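Local coordinates for protein transcriptional repressor PadR (Bacillus cereus, PDB 6JYI) that probably binds DNA as a dimeric PadR-like transcriptional regulator, using a winged helix-turn-helix domain to repress its target genes, at residues G9-V12 / V13-L16; S23-D26 / I27-F31; R51-N55 / E56-K60; Y75-D79 / E80-E84. All blocks are in the same frame, centred on the assembly; numbering follows the deposited sequence.

All four contacts are local and follow one another along the chain within the N-terminal winged helix-turn-helix region. Contact 1 is a turn of helix 8-19, contact 2 the start of helix 24-35, contact 3 the exit from helix 46-55 into strand 59-64, and contact 4 the passage from strand 72-77 into helix 79-89. Contacts 3 and 4 lie closest, with centres about 9 Å apart, and meet where their antiparallel strands pair in the wing. Contact 1 touches all the others; contacts 2 and 3 are about 17 Å apart between centres and do not touch. Helix 8-19 thus joins the helical part of the presumed DNA-binding domain to the wing.

Contact 1. Residues G9-V12 / V13-L16; sequences GRDV and VLGL
Leu-14 N donates to Arg-10 O at 2.9 Å, a nearly straight bond (169°). One residue on, Gly-15 N reaches Asp-11 O at 2.8 Å, and Leu-16 N closes the turn on Val-12 O at 3.1 Å. These are the i to i+4 bonds of an alpha-helix, here in helix 8-19. Leucine side chains lie back over the same carbonyls: Leu-14 CG is 3.4 Å from Arg-10 O and Leu-16 CG is 3.3 Å from Val-12 O. In Leu-14, CG stands beside its own backbone N (chi1 -66°), which brings CD1 within 4.0 Å of Asp-11 OD1 as the two side chains pass at a slant. Gly-15 suits its place because a beta carbon there would press tightly on Asp-11 O. Branched, apolar valines fill the sides that face helices 24-35 and 46-55: Val-12 packs on Phe-31 and Phe-35 and also meets Met-104 of the second subunit, whereas Val-13 faces Leu-50 and Leu-53. The long, charged Arg-10 reaches out to salt bridges with Glu-56 and Glu-84. Three backbone bonds hold the turn, while its valines and leucines supply apolar surface; the paired acids probably stabilise the positive charge of Arg-10, tying helix 8-19 to the turn after helix 46-55 and to helix 79-89.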
# COMPACT_ATOMS: atom_id res chain seq x y z
N GLY A 9 13.52 -2.08 0.77
CA GLY A 9 13.53 -3.03 -0.33
C GLY A 9 14.62 -4.09 -0.23
O GLY A 9 14.38 -5.25 -0.56
N ARG A 10 15.82 -3.69 0.18
CA ARG A 10 16.94 -4.61 0.34
C ARG A 10 16.61 -5.70 1.40
O ARG A 10 16.97 -6.87 1.26
CB ARG A 10 18.17 -3.85 0.77
CG ARG A 10 18.68 -2.84 -0.23
CD ARG A 10 19.53 -1.78 0.46
NE ARG A 10 20.69 -2.33 1.19
CZ ARG A 10 21.95 -2.34 0.76
NH1 ARG A 10 22.25 -1.84 -0.43
NH2 ARG A 10 22.92 -2.84 1.53
N ASP A 11 15.91 -5.31 2.44
CA ASP A 11 15.55 -6.27 3.53
C ASP A 11 14.50 -7.25 3.16
O ASP A 11 14.46 -8.34 3.74
CB ASP A 11 15.17 -5.51 4.78
CG ASP A 11 16.19 -4.54 5.13
OD1 ASP A 11 17.32 -4.99 5.36
OD2 ASP A 11 15.92 -3.32 5.15
N VAL A 12 13.66 -6.93 2.17
CA VAL A 12 12.76 -7.92 1.63
C VAL A 12 13.58 -9.09 1.07
O VAL A 12 13.30 -10.27 1.38
CB VAL A 12 11.82 -7.39 0.51
CG1 VAL A 12 11.01 -8.52 -0.06
CG2 VAL A 12 10.90 -6.23 0.99
N VAL A 13 14.59 -8.76 0.27
CA VAL A 13 15.45 -9.77 -0.34
C VAL A 13 16.27 -10.49 0.70
O VAL A 13 16.31 -11.70 0.71
CB VAL A 13 16.37 -9.14 -1.43
CG1 VAL A 13 17.39 -10.15 -1.92
CG2 VAL A 13 15.48 -8.59 -2.58
N LEU A 14 16.91 -9.75 1.61
CA LEU A 14 17.72 -10.40 2.67
C LEU A 14 16.89 -11.29 3.53
O LEU A 14 17.29 -12.45 3.85
CB LEU A 14 18.45 -9.36 3.54
CG LEU A 14 19.51 -8.58 2.76
CD1 LEU A 14 20.03 -7.34 3.57
CD2 LEU A 14 20.70 -9.48 2.43
N GLY A 15 15.71 -10.82 3.92
CA GLY A 15 14.83 -11.69 4.67
C GLY A 15 14.45 -12.97 3.99
O GLY A 15 14.40 -14.04 4.62
N LEU A 16 14.17 -12.90 2.71
CA LEU A 16 13.84 -14.11 1.96
C LEU A 16 14.98 -15.12 1.99
O LEU A 16 14.78 -16.32 2.28
CB LEU A 16 13.50 -13.73 0.52
CG LEU A 16 12.10 -13.19 0.27
CD1 LEU A 16 11.96 -12.79 -1.24
CD2 LEU A 16 11.03 -14.21 0.68

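Contact 2. Residues S23-D26 / I27-F31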
# COMPACT_ATOMS: atom_id res chain seq x y z
N SER A 23 17.20 -19.16 -6.08
CA SER A 23 17.52 -18.64 -7.40
C SER A 23 16.81 -17.30 -7.61
O SER A 23 15.83 -16.96 -6.90
CB SER A 23 17.03 -19.61 -8.47
OG SER A 23 15.62 -19.75 -8.42
N GLY A 24 17.25 -16.55 -8.62
CA GLY A 24 16.53 -15.36 -9.07
C GLY A 24 15.09 -15.66 -9.44
O GLY A 24 14.17 -14.90 -9.10
N TYR A 25 14.88 -16.77 -10.13
CA TYR A 25 13.54 -17.19 -10.55
C TYR A 25 12.61 -17.24 -9.33
O TYR A 25 11.52 -16.65 -9.30
CB TYR A 25 13.63 -18.56 -11.18
CG TYR A 25 12.34 -19.16 -11.67
CD1 TYR A 25 11.63 -18.58 -12.70
CD2 TYR A 25 11.86 -20.35 -11.13
CE1 TYR A 25 10.45 -19.15 -13.17
CE2 TYR A 25 10.69 -20.93 -11.60
CZ TYR A 25 10.00 -20.33 -12.61
OH TYR A 25 8.83 -20.89 -13.09
N ASP A 26 13.08 -17.95 -8.31
CA ASP A 26 12.30 -18.16 -7.12
C ASP A 26 12.04 -16.86 -6.31
O ASP A 26 10.93 -16.66 -5.81
CB ASP A 26 12.91 -19.25 -6.25
CG ASP A 26 12.46 -20.68 -6.69
OD1 ASP A 26 11.60 -20.85 -7.58
OD2 ASP A 26 12.93 -21.64 -6.09
N ILE A 27 13.04 -15.99 -6.21
CA ILE A 27 12.84 -14.73 -5.57
C ILE A 27 11.72 -13.94 -6.27
O ILE A 27 10.82 -13.41 -5.59
CB ILE A 27 14.14 -13.90 -5.56
CG1 ILE A 27 15.14 -14.60 -4.64
CG2 ILE A 27 13.85 -12.49 -5.10
CD1 ILE A 27 16.55 -14.01 -4.73
N LYS A 28 11.77 -13.87 -7.60
CA LYS A 28 10.72 -13.21 -8.34
C LYS A 28 9.32 -13.81 -8.08
O LYS A 28 8.33 -13.09 -7.93
CB LYS A 28 11.03 -13.19 -9.85
CG LYS A 28 12.06 -12.08 -10.20
CD LYS A 28 12.54 -12.10 -11.64
CE LYS A 28 11.47 -11.82 -12.62
NZ LYS A 28 11.99 -11.73 -14.00
N ILE A 29 9.22 -15.13 -8.06
CA ILE A 29 7.89 -15.73 -7.90
C ILE A 29 7.38 -15.43 -6.49
O ILE A 29 6.23 -15.07 -6.35
CB ILE A 29 7.87 -17.23 -8.22
CG1 ILE A 29 8.50 -17.51 -9.59
CG2 ILE A 29 6.41 -17.75 -8.22
CD1 ILE A 29 7.57 -17.38 -10.81
N VAL A 30 8.22 -15.55 -5.46
CA VAL A 30 7.76 -15.23 -4.09
C VAL A 30 7.28 -13.79 -4.01
O VAL A 30 6.26 -13.49 -3.40
CB VAL A 30 8.79 -15.44 -2.97
CG1 VAL A 30 8.03 -15.36 -1.60
CG2 VAL A 30 9.39 -16.79 -3.07
N PHE A 31 8.00 -12.90 -4.68
CA PHE A 31 7.59 -11.51 -4.78
C PHE A 31 6.21 -11.35 -5.42
O PHE A 31 5.36 -10.61 -4.90
CB PHE A 31 8.58 -10.69 -5.58
CG PHE A 31 9.39 -9.74 -4.77
CD1 PHE A 31 8.92 -8.47 -4.55
CD2 PHE A 31 10.58 -10.13 -4.20
CE1 PHE A 31 9.61 -7.57 -3.81
CE2 PHE A 31 11.32 -9.22 -3.44
CZ PHE A 31 10.82 -7.93 -3.25
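Tyr-25 carries its ring carbon CG opposite the backbone N (chi1 179°), while Ile-29 turns CG1 back beside its own N (chi1 -51°). Together these torsions set Ile-29 CG1 over the centre of one ring face, 4.3 Å above the plane, with CD1 of Ile-29 reaching 4.1 Å from Tyr-25 CE1. The two side chains meet one helical turn apart, and the same isoleucine CG1 lies 3.2 Å from Tyr-25 O. A flat aromatic suits this spot, since it offers a broad apolar face to the branched aliphatic chain.

At the start of the helix, Ser-23 is the N-cap: its OG accepts from Asp-26 N at 3.1 Å, satisfying an amide that has no preceding turn to bind. Serine is apt here, being short enough for its hydroxyl to fold back onto the backbone. Regular helical bonds follow, among them Ile-27 N to Ser-23 O at 3.0 Å and Val-30 N to Asp-26 O at 2.9 Å. Ile-27 also lays CG1 against Ser-23 O, at 3.3 Å.

Helix 24-35 is packed on several sides. Asp-26, Ile-29 and Val-30 touch Trp-142 of helix 114-142, and Val-30 also meets Tyr-107 of the second subunit. Ile-27 and Phe-31 pack on Ile-46 of helix 46-55, while Val-30 rests against Leu-16 of helix 8-19; near the cap, Gly-24 and Ile-27 adjoin Tyr-75 of strand 72-77.

Contact 3. Residues R51-N55 / E56-K60; sequences RQLEN and EGKIK
Gln-52 and Glu-56 join across one turn: amide NE2 donates to carboxylate OE2 at 2.8 Å, nearly straight at 172°. The oxygen lies in the amide plane and accepts with its anti lone pair, the two flat groups being 61° apart. Gln-52 bends at its second torsion to turn its amide toward the glutamate, whose chain runs extended. On the inner side, Leu-53 CB packs on Ile-59 CG1 at 3.8 Å and its CD2 lies against Lys-58 CG, while Glu-54 CG also borders the isoleucine.

The backbone that positions these groups ends helix 46-55 in a Schellman motif. Lys-58 N binds Leu-53 O at 2.9 Å, and Gly-57 N reaches Glu-54 O at 3.0 Å. Gly-57 has positive phi (85°), at which a beta carbon would jam against the preceding carbonyl. Glu-54 CA makes a CA-H...O contact of 3.4 Å with Ile-59 O, and a water donates to both Ile-59 O and Glu-54 O.

Lys-58 NZ forms a long salt bridge of 3.6 Å with Glu-56 OE1, the oxygen that Arg-10 also engages. Glu-56 is consequently held through both oxygens, and the two nearby positive charges would probably favour its charged form. Polar bonds thus fix the outer side of the turn, and leucine with isoleucine seals the inner side where the chain enters the wing.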
# COMPACT_ATOMS: atom_id res chain seq x y z
N ARG A 51 22.14 -7.44 -7.36
CA ARG A 51 23.49 -7.10 -7.84
C ARG A 51 24.18 -6.16 -6.83
O ARG A 51 25.37 -6.30 -6.57
CB ARG A 51 23.42 -6.45 -9.24
CG ARG A 51 24.73 -5.79 -9.73
CD ARG A 51 26.04 -6.62 -9.53
NE ARG A 51 25.96 -8.02 -9.95
CZ ARG A 51 25.84 -8.44 -11.22
NH1 ARG A 51 25.74 -7.56 -12.22
NH2 ARG A 51 25.80 -9.75 -11.49
N GLN A 52 23.42 -5.24 -6.26
CA GLN A 52 23.98 -4.30 -5.29
C GLN A 52 24.38 -5.02 -3.99
O GLN A 52 25.47 -4.77 -3.42
CB GLN A 52 22.98 -3.19 -4.99
CG GLN A 52 23.55 -2.09 -4.02
CD GLN A 52 24.84 -1.48 -4.52
OE1 GLN A 52 25.02 -1.27 -5.73
NE2 GLN A 52 25.77 -1.19 -3.59
N LEU A 53 23.52 -5.91 -3.56
CA LEU A 53 23.78 -6.68 -2.34
C LEU A 53 25.01 -7.56 -2.57
O LEU A 53 25.84 -7.72 -1.68
CB LEU A 53 22.55 -7.50 -1.94
CG LEU A 53 21.36 -6.68 -1.42
CD1 LEU A 53 20.14 -7.58 -1.33
CD2 LEU A 53 21.67 -6.02 -0.02
N GLU A 54 25.17 -8.10 -3.76
CA GLU A 54 26.36 -8.91 -4.05
C GLU A 54 27.59 -8.01 -4.07
O GLU A 54 28.65 -8.36 -3.55
CB GLU A 54 26.28 -9.50 -5.43
CG GLU A 54 25.21 -10.51 -5.68
CD GLU A 54 25.24 -10.89 -7.16
OE1 GLU A 54 26.22 -11.55 -7.55
OE2 GLU A 54 24.32 -10.46 -7.89
N ASN A 55 27.46 -6.86 -4.72
CA ASN A 55 28.60 -5.93 -4.81
C ASN A 55 29.09 -5.53 -3.41
O ASN A 55 30.27 -5.26 -3.21
CB ASN A 55 28.22 -4.66 -5.58
CG ASN A 55 28.13 -4.88 -7.07
OD1 ASN A 55 27.77 -3.95 -7.81
ND2 ASN A 55 28.48 -6.07 -7.54
N GLU A 56 28.17 -5.42 -2.47
CA GLU A 56 28.52 -5.04 -1.09
C GLU A 56 28.90 -6.20 -0.20
O GLU A 56 29.23 -5.99 0.96
CB GLU A 56 27.37 -4.32 -0.38
CG GLU A 56 26.96 -3.01 -1.00
CD GLU A 56 25.77 -2.40 -0.28
OE1 GLU A 56 25.53 -2.76 0.90
OE2 GLU A 56 25.07 -1.57 -0.89
N GLY A 57 28.75 -7.43 -0.68
CA GLY A 57 29.10 -8.59 0.13
C GLY A 57 28.02 -9.08 1.07
O GLY A 57 28.31 -9.86 1.97
N LYS A 58 26.79 -8.64 0.86
CA LYS A 58 25.66 -9.02 1.74
C LYS A 58 25.08 -10.37 1.32
O LYS A 58 24.45 -11.07 2.12
CB LYS A 58 24.53 -8.02 1.68
CG LYS A 58 24.85 -6.59 1.99
CD LYS A 58 25.59 -6.43 3.25
CE LYS A 58 25.39 -4.99 3.76
NZ LYS A 58 26.62 -4.40 3.91
N ILE A 59 25.23 -10.69 0.04
CA ILE A 59 24.85 -11.97 -0.49
C ILE A 59 25.93 -12.41 -1.46
O ILE A 59 26.74 -11.58 -1.91
CB ILE A 59 23.43 -11.90 -1.19
CG1 ILE A 59 23.48 -11.10 -2.51
CG2 ILE A 59 22.36 -11.29 -0.26
CD1 ILE A 59 22.14 -11.03 -3.24
N LYS A 60 25.92 -13.69 -1.82
CA LYS A 60 26.84 -14.23 -2.79
C LYS A 60 26.08 -15.12 -3.76
O LYS A 60 25.20 -15.84 -3.36
CB LYS A 60 27.97 -15.02 -2.09
O HOH W 1 29.18 -11.14 -2.54

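Contact 4. Residues Y75-D79 / E80-E84; sequences YFITD and EGREE
The Arg-82 guanidinium carries Ile-77 CG2 on one face, 3.4 Å above the plane and displaced toward the rim, while Asp-79 OD1 comes to its edge. There NH1 of Arg-82 forms a salt bridge with Asp-79 OD1 at 2.8 Å; the bond is bent (134°), with the oxygen tilted from the guanidinium plane and the carboxylate turned 84° against it. Arg-82 runs extended from CG to NE, which carries its charged end back past the helix start to the strand. A water bridges the two, donating to Ile-77 O and accepting from Arg-82 NH2 at 2.9 Å.

Thr-78 is the N-cap of helix 79-89. With its hydroxyl between the backbone N and carbonyl carbon (chi1 64°), OG1 accepts from Gly-81 N at 3.3 Å while donating to Gly-57 O in the neighbouring turn. Threonine can thus cap a helix and link to another chain segment with one hydroxyl. Arg-82 N follows with a bond to Thr-78 O at 2.9 Å. Ile-77 CD1 packs 3.6 Å from Gly-81 C, where a beta carbon on the glycine would clash with the isoleucine.

Asp-79, in the first turn, would probably be favoured by the helix dipole, and Arg-82 probably balances its charge further. Cap, salt bridge and apolar contact together join the end of strand 72-77 to the first turn of helix 79-89.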
# COMPACT_ATOMS: atom_id res chain seq x y z
N TYR A 75 21.46 -17.58 -4.87
CA TYR A 75 21.97 -16.54 -4.00
C TYR A 75 21.94 -17.01 -2.58
O TYR A 75 20.92 -17.53 -2.11
CB TYR A 75 21.11 -15.27 -4.09
CG TYR A 75 21.11 -14.68 -5.47
CD1 TYR A 75 22.08 -13.76 -5.87
CD2 TYR A 75 20.15 -15.06 -6.40
CE1 TYR A 75 22.09 -13.26 -7.17
CE2 TYR A 75 20.14 -14.55 -7.70
CZ TYR A 75 21.11 -13.66 -8.08
OH TYR A 75 21.07 -13.16 -9.38
N PHE A 76 23.02 -16.74 -1.88
CA PHE A 76 23.18 -17.11 -0.50
C PHE A 76 23.46 -15.82 0.29
O PHE A 76 24.33 -15.03 -0.08
CB PHE A 76 24.43 -18.01 -0.35
CG PHE A 76 24.28 -19.41 -0.89
CD1 PHE A 76 24.28 -19.66 -2.26
CD2 PHE A 76 24.23 -20.51 -0.01
CE1 PHE A 76 24.19 -20.98 -2.74
CE2 PHE A 76 24.14 -21.82 -0.50
CZ PHE A 76 24.13 -22.06 -1.85
N ILE A 77 22.79 -15.65 1.42
CA ILE A 77 23.10 -14.54 2.32
C ILE A 77 24.42 -14.80 3.09
O ILE A 77 24.73 -15.95 3.43
CB ILE A 77 21.92 -14.30 3.30
CG1 ILE A 77 21.99 -12.89 3.92
CG2 ILE A 77 21.81 -15.44 4.32
CD1 ILE A 77 20.77 -12.50 4.73
N THR A 78 25.19 -13.73 3.32
CA THR A 78 26.41 -13.82 4.11
C THR A 78 26.12 -13.30 5.50
O THR A 78 25.05 -12.73 5.75
CB THR A 78 27.54 -12.91 3.52
OG1 THR A 78 27.13 -11.54 3.61
CG2 THR A 78 27.82 -13.26 2.09
N ASP A 79 27.10 -13.37 6.39
CA ASP A 79 26.89 -12.85 7.73
C ASP A 79 26.68 -11.33 7.72
O ASP A 79 25.91 -10.80 8.53
CB ASP A 79 27.98 -13.32 8.72
CG ASP A 79 27.79 -14.79 9.18
OD1 ASP A 79 26.84 -15.48 8.74
OD2 ASP A 79 28.60 -15.24 10.02
N GLU A 80 27.32 -10.63 6.79
CA GLU A 80 27.08 -9.20 6.68
C GLU A 80 25.63 -8.91 6.29
O GLU A 80 25.01 -7.96 6.80
CB GLU A 80 28.06 -8.54 5.68
CG GLU A 80 29.50 -8.59 6.16
CD GLU A 80 29.72 -7.77 7.42
OE1 GLU A 80 28.99 -6.77 7.58
OE2 GLU A 80 30.61 -8.10 8.24
N GLY A 81 25.06 -9.73 5.42
CA GLY A 81 23.66 -9.58 5.07
C GLY A 81 22.75 -9.91 6.24
O GLY A 81 21.73 -9.23 6.44
N ARG A 82 23.09 -10.97 6.99
CA ARG A 82 22.37 -11.36 8.20
C ARG A 82 22.33 -10.15 9.15
O ARG A 82 21.27 -9.81 9.73
CB ARG A 82 22.96 -12.59 8.89
CG ARG A 82 22.88 -13.87 8.03
CD ARG A 82 23.21 -15.15 8.79
NE ARG A 82 22.87 -16.29 7.96
CZ ARG A 82 23.66 -16.84 7.04
NH1 ARG A 82 24.92 -16.40 6.86
NH2 ARG A 82 23.20 -17.84 6.29
N GLU A 83 23.47 -9.50 9.28
CA GLU A 83 23.57 -8.37 10.16
C GLU A 83 22.68 -7.19 9.72
O GLU A 83 21.98 -6.59 10.54
CB GLU A 83 25.04 -7.94 10.27
CG GLU A 83 25.28 -6.98 11.38
CD GLU A 83 25.05 -7.58 12.78
OE1 GLU A 83 25.22 -8.81 13.00
OE2 GLU A 83 24.71 -6.78 13.68
N GLU A 84 22.70 -6.85 8.43
CA GLU A 84 21.80 -5.83 7.90
C GLU A 84 20.33 -6.25 8.16
O GLU A 84 19.53 -5.45 8.62
CB GLU A 84 22.02 -5.61 6.40
CG GLU A 84 21.07 -4.56 5.82
CD GLU A 84 21.38 -4.14 4.40
OE1 GLU A 84 22.49 -4.45 3.88
OE2 GLU A 84 20.51 -3.45 3.81
O HOH W 2 24.14 -18.49 3.65